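Local coordinates for protein homoserine dehydrogenase (Thermoplasma acidophilum, PDB 3ING) that binds NADPH and probably catalyses the reduction of aspartate semialdehyde to homoserine, a step on the routes to threonine and methionine, at residues L20-A25 against A312-I317; K217-V222 against N233-S238; D77-A82 against F107-N112. One frame throughout, in Å; residues are numbered along the deposited sequence.

Interaction 1 (L20-A25 against A312-I317); sequences LRIIDA and AVVNDI
Val314 pushes one methyl, CG2, between two consecutive isoleucines of the facing helix. The gap from Val314 CG2 to Ile22 CG2 is 3.9 Å, while Ile23 CG1 lies 4.0 Å from the same Val314 CG2. The valine's CG1 is anti to the backbone N (chi1 175°); this leaves CG2 beside that N, where it faces helix 14-29. Ile22 answers with its short branch: with CG1 beside the backbone N (chi1 -68°), CG2 stands anti to N and reaches across to both CB and CG2 of Val314. Ile23 has nearly the same torsions but, one residue further round the helix, offers its longer branch instead. Its CG1 passes Val314, and its CD1 comes to 4.3 Å from CD1 of Ile317, one helical turn beyond the valine. The local axes approach to 10.1 Å and cross at -54°. Helix 14-29 follows the glycine-rich nucleotide turn of the Rossmann domain, and C-terminal helix 306-321 packs beside it over strands 4-10 and 34-41. Pro161 of the second subunit rests on both Ile22 and Val314, so the seam continues into the dimer interface. All four touching residues are buried and no hydrogen bond joins the segments: the contact depends on dispersion, exclusion of water and the fit of branched side chains, without the directionality of polar bonds.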
# COMPACT_ATOMS: atom_id res chain seq x y z
N LEU A 20 4.34 5.19 -21.85
CA LEU A 20 5.37 4.73 -22.76
C LEU A 20 6.76 5.04 -22.21
O LEU A 20 7.66 4.22 -22.28
CB LEU A 20 5.19 5.40 -24.14
CG LEU A 20 4.00 4.99 -25.00
CD1 LEU A 20 4.04 5.66 -26.37
CD2 LEU A 20 3.94 3.47 -25.15
N ARG A 21 6.95 6.23 -21.66
CA ARG A 21 8.26 6.58 -21.12
C ARG A 21 8.67 5.62 -20.02
O ARG A 21 9.81 5.13 -20.02
CB ARG A 21 8.27 8.01 -20.56
CG ARG A 21 8.22 9.12 -21.62
CD ARG A 21 8.31 10.54 -21.04
NE ARG A 21 8.13 11.55 -22.08
CZ ARG A 21 7.07 12.34 -22.24
NH1 ARG A 21 6.05 12.30 -21.40
NH2 ARG A 21 7.07 13.21 -23.23
N ILE A 22 7.75 5.33 -19.10
CA ILE A 22 8.03 4.42 -17.99
C ILE A 22 8.32 3.01 -18.48
O ILE A 22 9.27 2.39 -18.04
CB ILE A 22 6.90 4.44 -16.92
CG1 ILE A 22 6.92 5.82 -16.24
CG2 ILE A 22 7.08 3.33 -15.85
CD1 ILE A 22 5.78 6.11 -15.28
N ILE A 23 7.54 2.54 -19.44
CA ILE A 23 7.76 1.22 -20.02
C ILE A 23 9.12 1.16 -20.69
O ILE A 23 9.88 0.19 -20.52
CB ILE A 23 6.64 0.82 -21.04
CG1 ILE A 23 5.32 0.61 -20.30
CG2 ILE A 23 7.11 -0.43 -21.91
CD1 ILE A 23 4.06 0.41 -21.18
N ASP A 24 9.48 2.21 -21.41
CA ASP A 24 10.73 2.22 -22.12
C ASP A 24 11.93 2.21 -21.12
O ASP A 24 12.91 1.46 -21.30
CB ASP A 24 10.82 3.43 -23.02
CG ASP A 24 11.94 3.30 -24.02
OD1 ASP A 24 12.14 2.19 -24.55
OD2 ASP A 24 12.61 4.32 -24.27
N ALA A 25 11.81 2.97 -20.05
CA ALA A 25 12.87 3.04 -19.04
C ALA A 25 12.95 1.69 -18.35
O ALA A 25 14.03 1.19 -18.09
CB ALA A 25 12.58 4.16 -18.03
N ALA A 312 1.23 4.38 -11.81
CA ALA A 312 0.11 3.57 -11.28
C ALA A 312 -0.44 2.64 -12.35
O ALA A 312 -0.67 1.44 -12.11
CB ALA A 312 -1.03 4.52 -10.73
N VAL A 313 -0.60 3.17 -13.56
CA VAL A 313 -0.98 2.34 -14.71
C VAL A 313 0.02 1.19 -14.92
O VAL A 313 -0.39 0.03 -15.13
CB VAL A 313 -1.16 3.17 -16.03
CG1 VAL A 313 -1.44 2.28 -17.22
CG2 VAL A 313 -2.24 4.28 -15.85
N VAL A 314 1.32 1.49 -14.85
CA VAL A 314 2.31 0.44 -15.15
C VAL A 314 2.37 -0.57 -13.99
O VAL A 314 2.60 -1.75 -14.21
CB VAL A 314 3.70 1.00 -15.55
CG1 VAL A 314 4.73 -0.14 -15.71
CG2 VAL A 314 3.60 1.79 -16.85
N ASN A 315 2.11 -0.11 -12.76
CA ASN A 315 1.99 -1.04 -11.64
C ASN A 315 0.86 -2.03 -11.91
O ASN A 315 1.02 -3.23 -11.72
CB ASN A 315 1.75 -0.33 -10.31
CG ASN A 315 1.88 -1.27 -9.15
OD1 ASN A 315 0.87 -1.71 -8.54
ND2 ASN A 315 3.11 -1.68 -8.88
N ASP A 316 -0.28 -1.53 -12.40
CA ASP A 316 -1.40 -2.40 -12.75
C ASP A 316 -1.00 -3.41 -13.83
O ASP A 316 -1.38 -4.59 -13.74
CB ASP A 316 -2.63 -1.61 -13.20
CG ASP A 316 -3.52 -1.13 -12.05
OD1 ASP A 316 -3.40 -1.63 -10.90
OD2 ASP A 316 -4.39 -0.27 -12.34
N ILE A 317 -0.27 -2.95 -14.85
CA ILE A 317 0.22 -3.87 -15.91
C ILE A 317 1.07 -5.01 -15.32
O ILE A 317 0.92 -6.20 -15.68
CB ILE A 317 1.03 -3.09 -16.99
CG1 ILE A 317 0.12 -2.11 -17.75
CG2 ILE A 317 1.74 -4.08 -17.96
CD1 ILE A 317 0.87 -1.21 -18.80

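Interaction 2 (K217-V222 against N233-S238); sequences KSVILV and NDVEYS
Ser218 and Val219, neighbours on helix 212-226, share a single partner, Val235, in the chain that returns past the helix. The first segment begins at Lys217, the predicted proton donor, whose chain, straight as far as CE and bent at its end, leads elsewhere, its NZ hydrogen-bonded to Thr144 O. At Ser218 the side chain turns to Val235: OG stands between the backbone N and the carbonyl carbon (chi1 74°) and lies over the fork of the valine, 3.6 Å from Val235 CB and about as far from both its methyls. That oxygen is not left to apolar company. It gives its hydrogen to the carbonyl of Ala215, one turn back, and receives one from a water 2.8 Å from Ser218 OG. The same water donates to the backbone carbonyl of Glu236, at 2.8 Å from Glu236 O, so it bridges helix and loop where no direct hydrogen bond does. Val219 adds the apolar half: its CG2, anti to the carbonyl carbon, meets Val235 CG1 at 3.7 Å, the two side chains crossing at about a right angle. Beyond it the helix turns Val222 to strand 261-270, the outermost strand of the antiparallel sheet within this chain, and the loop runs along the same strand, the Glu236 backbone bonding to Ala264 and Ser266. This helix laid over an antiparallel sheet, with the predicted catalytic lysine on the helix, belongs to the catalytic domain of the homoserine dehydrogenase family.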
# COMPACT_ATOMS: atom_id res chain seq x y z
N LYS A 217 -15.03 9.20 -9.35
CA LYS A 217 -14.13 8.50 -8.45
C LYS A 217 -14.94 7.90 -7.30
O LYS A 217 -14.65 6.81 -6.87
CB LYS A 217 -13.03 9.44 -7.92
CG LYS A 217 -12.12 9.98 -8.99
CD LYS A 217 -11.04 10.90 -8.41
CE LYS A 217 -10.12 11.42 -9.52
NZ LYS A 217 -9.21 10.38 -10.08
N SER A 218 -15.97 8.59 -6.84
CA SER A 218 -16.72 8.12 -5.71
C SER A 218 -17.52 6.87 -6.02
O SER A 218 -17.75 6.05 -5.12
CB SER A 218 -17.67 9.22 -5.15
OG SER A 218 -18.83 9.46 -5.95
N VAL A 219 -17.95 6.73 -7.28
CA VAL A 219 -18.69 5.53 -7.76
C VAL A 219 -17.75 4.34 -7.74
O VAL A 219 -18.09 3.28 -7.26
CB VAL A 219 -19.23 5.70 -9.18
CG1 VAL A 219 -19.80 4.39 -9.70
CG2 VAL A 219 -20.26 6.82 -9.23
N ILE A 220 -16.57 4.53 -8.30
CA ILE A 220 -15.58 3.47 -8.37
C ILE A 220 -15.22 3.02 -6.95
O ILE A 220 -15.16 1.82 -6.67
CB ILE A 220 -14.33 3.93 -9.17
CG1 ILE A 220 -14.74 4.27 -10.59
CG2 ILE A 220 -13.17 2.83 -9.11
CD1 ILE A 220 -13.67 4.96 -11.40
N LEU A 221 -15.04 3.98 -6.05
CA LEU A 221 -14.70 3.68 -4.65
C LEU A 221 -15.80 2.90 -3.93
O LEU A 221 -15.53 1.87 -3.33
CB LEU A 221 -14.38 4.96 -3.85
CG LEU A 221 -13.06 5.67 -4.10
CD1 LEU A 221 -13.13 7.10 -3.54
CD2 LEU A 221 -11.90 4.88 -3.49
N VAL A 222 -17.02 3.41 -3.97
CA VAL A 222 -18.13 2.74 -3.27
C VAL A 222 -18.35 1.35 -3.86
O VAL A 222 -18.52 0.39 -3.13
CB VAL A 222 -19.43 3.60 -3.22
CG1 VAL A 222 -20.16 3.65 -4.62
CG2 VAL A 222 -20.38 3.07 -2.08
N ASN A 233 -25.81 8.47 -10.91
CA ASN A 233 -27.14 8.78 -10.42
C ASN A 233 -27.30 8.48 -8.94
O ASN A 233 -28.24 8.96 -8.31
CB ASN A 233 -28.19 7.97 -11.22
CG ASN A 233 -28.16 8.26 -12.74
OD1 ASN A 233 -27.96 9.41 -13.14
ND2 ASN A 233 -28.36 7.22 -13.58
N ASP A 234 -26.36 7.76 -8.35
CA ASP A 234 -26.50 7.27 -6.98
C ASP A 234 -25.59 7.92 -5.98
O ASP A 234 -25.55 7.49 -4.83
CB ASP A 234 -26.16 5.77 -6.96
CG ASP A 234 -27.14 4.94 -7.79
OD1 ASP A 234 -28.38 5.10 -7.58
OD2 ASP A 234 -26.68 4.14 -8.63
N VAL A 235 -24.83 8.93 -6.41
CA VAL A 235 -23.85 9.57 -5.55
C VAL A 235 -24.16 11.05 -5.48
O VAL A 235 -24.86 11.56 -6.34
CB VAL A 235 -22.43 9.34 -6.03
CG1 VAL A 235 -22.19 7.83 -6.29
CG2 VAL A 235 -22.13 10.16 -7.30
N GLU A 236 -23.67 11.73 -4.45
CA GLU A 236 -23.89 13.18 -4.26
C GLU A 236 -22.55 13.89 -4.50
O GLU A 236 -21.48 13.38 -4.10
CB GLU A 236 -24.40 13.46 -2.85
N TYR A 237 -22.60 15.02 -5.21
CA TYR A 237 -21.39 15.78 -5.47
C TYR A 237 -21.67 17.26 -5.66
O TYR A 237 -22.79 17.64 -5.93
CB TYR A 237 -20.67 15.20 -6.69
CG TYR A 237 -21.35 15.35 -8.03
CD1 TYR A 237 -22.33 14.45 -8.44
CD2 TYR A 237 -20.93 16.31 -8.93
CE1 TYR A 237 -22.92 14.58 -9.69
CE2 TYR A 237 -21.49 16.43 -10.17
CZ TYR A 237 -22.48 15.56 -10.55
OH TYR A 237 -23.03 15.67 -11.81
N SER A 238 -20.63 18.07 -5.50
CA SER A 238 -20.73 19.51 -5.63
C SER A 238 -19.52 20.02 -6.42
O SER A 238 -18.46 19.42 -6.37
CB SER A 238 -20.69 20.20 -4.25
OG SER A 238 -21.41 19.53 -3.24
O HOH W 1 -19.21 12.09 -5.00

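Interaction 3 (D77-A82 against F107-N112); sequences DLMGEA and FESGMN
Selenomethionines Met79 and Met111 meet across this contact, and the aromatic ring of Phe107, turned away from the pair toward helix 119-135, has the carbonyl oxygen of Met111 at its edge, in the ring plane. Met111 O is 3.5 Å from Phe107 CD1; Ser131, Ala132 and Asn135 of that helix and the loop residue Lys137 also touch the phenylalanine. The setting is a beta-alpha-beta unit of the Rossmann fold. Residues 77-82, with a type I turn from Leu78 to Glu81, lead into strand 85-88, whereas residues 107-112 end helix 97-108 and start the neighbouring parallel strand 112-115, where the Asn112 backbone bonds to Asp84 and Leu86. A Schellman motif closes the helix: Met111 N bonds to Ala106 O and Gly110 N to Phe107 O, with Gly110 at positive phi. After this turn the side chain of Met111 leaves the backbone toward residues 77-82, is extended at chi2 (-174°) and bends at chi3. Met79 bends at chi2 (-73°), which brings its selenium across, and again at chi3, which sets CE. The modelled separation of Met79 SE and Met111 CE is 3.4 Å, but the SE-CE bond within Met111 is built unusually short, so the exact closeness is doubtful; the selenium atoms themselves are 4.8 Å apart. Met111 is buried and also rests on Ile8 of strand 4-10, while the Met79 side is partly open to solvent. At the exposed margin, Ser109 OG, hydrogen-bonded to the carbonyl of Met105 one turn back, lies 3.8 Å from Met79 SE.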
# COMPACT_ATOMS: atom_id res chain seq x y z
N ASP A 77 -8.80 -1.14 -35.37
CA ASP A 77 -7.48 -1.00 -36.01
C ASP A 77 -6.32 -1.64 -35.25
O ASP A 77 -5.26 -1.89 -35.84
CB ASP A 77 -7.13 0.48 -36.20
CG ASP A 77 -8.02 1.18 -37.21
OD1 ASP A 77 -8.62 0.49 -38.05
OD2 ASP A 77 -8.10 2.43 -37.16
N LEU A 78 -6.50 -1.87 -33.94
CA LEU A 78 -5.43 -2.38 -33.08
C LEU A 78 -5.57 -3.86 -32.77
O LEU A 78 -4.70 -4.44 -32.17
CB LEU A 78 -5.40 -1.56 -31.79
CG LEU A 78 -5.16 -0.05 -32.00
CD1 LEU A 78 -5.28 0.70 -30.70
CD2 LEU A 78 -3.79 0.17 -32.63
N MSE A 79 -6.61 -4.50 -33.22
CA MSE A 79 -6.85 -5.89 -32.84
C MSE A 79 -6.17 -6.90 -33.76
O MSE A 79 -6.40 -8.11 -33.63
CB MSE A 79 -8.35 -6.14 -32.79
CG MSE A 79 -9.08 -5.21 -31.85
SE MSE A 79 -8.73 -5.66 -29.99
CE MSE A 79 -8.78 -3.84 -29.14
N GLY A 80 -5.31 -6.43 -34.66
CA GLY A 80 -4.54 -7.32 -35.52
C GLY A 80 -3.36 -8.03 -34.87
O GLY A 80 -2.82 -9.00 -35.42
N GLU A 81 -2.93 -7.55 -33.72
CA GLU A 81 -1.82 -8.17 -33.04
C GLU A 81 -2.32 -8.84 -31.78
O GLU A 81 -3.15 -8.29 -31.06
CB GLU A 81 -0.76 -7.12 -32.66
CG GLU A 81 -0.05 -6.48 -33.85
CD GLU A 81 0.88 -7.45 -34.60
OE1 GLU A 81 1.44 -8.38 -33.97
OE2 GLU A 81 1.05 -7.24 -35.83
N ALA A 82 -1.75 -10.00 -31.51
CA ALA A 82 -1.98 -10.71 -30.27
C ALA A 82 -1.41 -9.88 -29.12
O ALA A 82 -0.25 -9.47 -29.19
CB ALA A 82 -1.30 -12.08 -30.33
N PHE A 107 -11.97 -7.81 -23.78
CA PHE A 107 -12.23 -9.04 -23.05
C PHE A 107 -12.55 -10.18 -23.97
O PHE A 107 -12.10 -11.31 -23.74
CB PHE A 107 -13.42 -8.91 -22.09
CG PHE A 107 -13.25 -7.92 -21.00
CD1 PHE A 107 -12.03 -7.73 -20.36
CD2 PHE A 107 -14.34 -7.24 -20.53
CE1 PHE A 107 -11.90 -6.83 -19.33
CE2 PHE A 107 -14.25 -6.35 -19.51
CZ PHE A 107 -13.02 -6.13 -18.89
N GLU A 108 -13.37 -9.91 -24.99
CA GLU A 108 -13.77 -10.93 -25.93
C GLU A 108 -12.60 -11.33 -26.80
O GLU A 108 -12.62 -12.40 -27.36
CB GLU A 108 -14.93 -10.45 -26.82
CG GLU A 108 -16.21 -10.22 -26.02
CD GLU A 108 -17.39 -9.73 -26.84
OE1 GLU A 108 -17.21 -9.28 -27.98
OE2 GLU A 108 -18.51 -9.75 -26.28
N SER A 109 -11.61 -10.46 -26.93
CA SER A 109 -10.43 -10.75 -27.72
C SER A 109 -9.36 -11.45 -26.90
O SER A 109 -8.24 -11.55 -27.37
CB SER A 109 -9.82 -9.46 -28.25
OG SER A 109 -10.67 -8.84 -29.19
N GLY A 110 -9.65 -11.85 -25.67
CA GLY A 110 -8.67 -12.56 -24.86
C GLY A 110 -7.74 -11.68 -24.04
O GLY A 110 -6.68 -12.14 -23.57
N MSE A 111 -8.13 -10.43 -23.83
CA MSE A 111 -7.27 -9.52 -23.13
C MSE A 111 -7.84 -9.10 -21.79
O MSE A 111 -9.07 -9.05 -21.61
CB MSE A 111 -7.06 -8.27 -23.97
CG MSE A 111 -6.45 -8.53 -25.32
SE MSE A 111 -6.05 -6.87 -26.20
CE MSE A 111 -7.22 -6.59 -27.07
N ASN A 112 -6.95 -8.78 -20.85
CA ASN A 112 -7.40 -8.07 -19.63
C ASN A 112 -7.31 -6.59 -19.91
O ASN A 112 -6.82 -6.18 -20.97
CB ASN A 112 -6.57 -8.46 -18.40
CG ASN A 112 -6.72 -9.90 -18.04
OD1 ASN A 112 -7.83 -10.42 -17.88
ND2 ASN A 112 -5.59 -10.57 -17.90

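Interactions 1 and 3 both involve the Rossmann domain, their centres about 19 Å apart and their nearest atoms about 8 Å. Strand 4-10 relates them: Ile23 and Ile317 of interaction 1 rest on its Ile7, Met111 of interaction 3 on its Ile8. Interaction 2 belongs to the catalytic domain, about 28 Å from interaction 1 and 31 Å from interaction 3, centre to centre. None of them touches another. The bound NADPH is about 11 Å from the side chains of Ile22 and Met79 and about 14 Å from that of Val219. Interactions 1 and 2 lie on opposite sides of the chain's centre, and along the sequence interaction 3 closes before interaction 2 opens.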